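Local coordinates for delta-1-pyrroline-5-carboxylate dehydrogenase, mitochondrial (PDB 4E3X), which catalyses the NAD-dependent oxidation of glutamate semialdehyde, formed from pyrroline-5-carboxylate, to glutamate, the second step of proline breakdown in mitochondria, at residues B[55-60]-B[143-148]. Sequence-based numbering, arbitrary orientation.
Sequences KDLKGQ and VLAKTM
L57 lays one methyl, CD1, on the helix surface between A145 and K146, and this leucine carries the whole contact from the 55-60 side. CD1 lies 3.4 Å from the carbonyl oxygen A145 O and 3.7 Å from the methyl A145 CB, so it covers backbone as well as side chain. The aliphatic stem of K146 passes across the leucine at about a right angle, K146 CG lying 3.9 Å from L57 CD1; L57 CD2 only brushes the same CG, at 4.2 Å. No hydrogen bond joins the segments, and the 122 Å² they bury depends on van der Waals packing.

L57 points its CB at the helix, and with CD1 anti to CA (chi2 178°) the branch is stretched out to the helix backbone. L57 also opens a type II turn closed by Q60 N to L57 O (3.0 Å), with G59 at positive phi. K146 is extended beyond CG, which carries its ammonium past the leucine to a salt bridge with E142, one turn earlier.

This is plain apolar packing away from the annotated sites, and it seats the loop between helix 45-55 and strand 62-68 on helix 140-151. Q60 O bonds to H89 at the start of the adjacent strand 89-95. A53 and L54 of helix 45-55 also touch A145; K146 also rests on L240 and A244 of helix 239-251, while L144, T147 and M148 meet helix 155-180.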
loop_
_atom_site.group_PDB
_atom_site.type_symbol
_atom_site.label_atom_id
_atom_site.label_comp_id
_atom_site.label_asym_id
_atom_site.label_seq_id
_atom_site.Cartn_x
_atom_site.Cartn_y
_atom_site.Cartn_z
ATOM N N LYS B 55 -13.968 -24.979 32.988
ATOM C CA LYS B 55 -14.944 -25.982 33.378
ATOM C C LYS B 55 -16.153 -25.955 32.435
ATOM O O LYS B 55 -16.703 -27.003 32.109
ATOM C CB LYS B 55 -15.381 -25.751 34.822
ATOM N N ASP B 56 -16.542 -24.760 31.985
ATOM C CA ASP B 56 -17.678 -24.599 31.069
ATOM C C ASP B 56 -17.449 -25.257 29.706
ATOM O O ASP B 56 -18.396 -25.446 28.946
ATOM C CB ASP B 56 -17.991 -23.115 30.833
ATOM C CG ASP B 56 -18.635 -22.442 32.027
ATOM O OD1 ASP B 56 -19.222 -23.148 32.873
ATOM O OD2 ASP B 56 -18.565 -21.192 32.104
ATOM N N LEU B 57 -16.196 -25.579 29.392
ATOM C CA LEU B 57 -15.845 -26.137 28.085
ATOM C C LEU B 57 -15.573 -27.630 28.151
ATOM O O LEU B 57 -15.553 -28.318 27.127
ATOM C CB LEU B 57 -14.612 -25.438 27.513
ATOM C CG LEU B 57 -14.788 -23.977 27.113
ATOM C CD1 LEU B 57 -13.476 -23.411 26.611
ATOM C CD2 LEU B 57 -15.842 -23.851 26.036
ATOM N N LYS B 58 -15.345 -28.121 29.363
ATOM C CA LYS B 58 -15.016 -29.521 29.562
ATOM C C LYS B 58 -16.157 -30.405 29.081
ATOM O O LYS B 58 -17.304 -30.241 29.494
ATOM C CB LYS B 58 -14.710 -29.787 31.037
ATOM N N GLY B 59 -15.839 -31.330 28.185
ATOM C CA GLY B 59 -16.837 -32.234 27.648
ATOM C C GLY B 59 -17.831 -31.603 26.685
ATOM O O GLY B 59 -18.769 -32.270 26.260
ATOM N N GLN B 60 -17.623 -30.344 26.308
ATOM C CA GLN B 60 -18.567 -29.658 25.427
ATOM C C GLN B 60 -18.100 -29.584 23.981
ATOM O O GLN B 60 -16.915 -29.373 23.711
ATOM C CB GLN B 60 -18.814 -28.230 25.916
ATOM C CG GLN B 60 -19.168 -28.122 27.397
ATOM C CD GLN B 60 -20.592 -28.549 27.708
ATOM O OE1 GLN B 60 -21.404 -28.787 26.806
ATOM N NE2 GLN B 60 -20.904 -28.647 28.997
ATOM N N VAL B 143 -13.082 -16.043 26.186
ATOM C CA VAL B 143 -12.177 -16.074 25.032
ATOM C C VAL B 143 -10.826 -16.698 25.389
ATOM O O VAL B 143 -10.215 -17.376 24.564
ATOM C CB VAL B 143 -12.022 -14.703 24.318
ATOM C CG1 VAL B 143 -13.385 -14.218 23.817
ATOM C CG2 VAL B 143 -11.354 -13.670 25.213
ATOM N N LEU B 144 -10.369 -16.471 26.617
ATOM C CA LEU B 144 -9.152 -17.132 27.072
ATOM C C LEU B 144 -9.331 -18.651 27.080
ATOM O O LEU B 144 -8.498 -19.385 26.549
ATOM C CB LEU B 144 -8.752 -16.632 28.462
ATOM C CG LEU B 144 -7.771 -15.458 28.519
ATOM C CD1 LEU B 144 -8.189 -14.299 27.645
ATOM C CD2 LEU B 144 -7.613 -15.012 29.963
ATOM N N ALA B 145 -10.413 -19.116 27.699
ATOM C CA ALA B 145 -10.642 -20.545 27.853
ATOM C C ALA B 145 -10.775 -21.226 26.498
ATOM O O ALA B 145 -10.254 -22.330 26.294
ATOM C CB ALA B 145 -11.881 -20.800 28.709
ATOM N N LYS B 146 -11.460 -20.562 25.568
ATOM C CA LYS B 146 -11.670 -21.146 24.250
ATOM C C LYS B 146 -10.364 -21.224 23.463
ATOM O O LYS B 146 -10.167 -22.142 22.676
ATOM C CB LYS B 146 -12.739 -20.365 23.484
ATOM C CG LYS B 146 -14.124 -20.592 24.069
ATOM C CD LYS B 146 -15.220 -19.809 23.364
ATOM C CE LYS B 146 -16.571 -20.186 23.935
ATOM N NZ LYS B 146 -17.685 -19.418 23.310
ATOM N N THR B 147 -9.478 -20.262 23.685
ATOM C CA THR B 147 -8.169 -20.269 23.051
ATOM C C THR B 147 -7.272 -21.346 23.688
ATOM O O THR B 147 -6.523 -22.048 23.001
ATOM C CB THR B 147 -7.532 -18.865 23.135
ATOM O OG1 THR B 147 -8.382 -17.919 22.464
ATOM C CG2 THR B 147 -6.161 -18.836 22.487
ATOM N N MET B 148 -7.360 -21.501 25.006
ATOM C CA MET B 148 -6.614 -22.567 25.681
ATOM C C MET B 148 -7.053 -23.947 25.220
ATOM O O MET B 148 -6.234 -24.779 24.827
ATOM C CB MET B 148 -6.790 -22.463 27.196
ATOM C CG MET B 148 -6.144 -21.228 27.812
ATOM S SD MET B 148 -6.375 -21.124 29.598
ATOM C CE MET B 148 -5.486 -22.585 30.124
#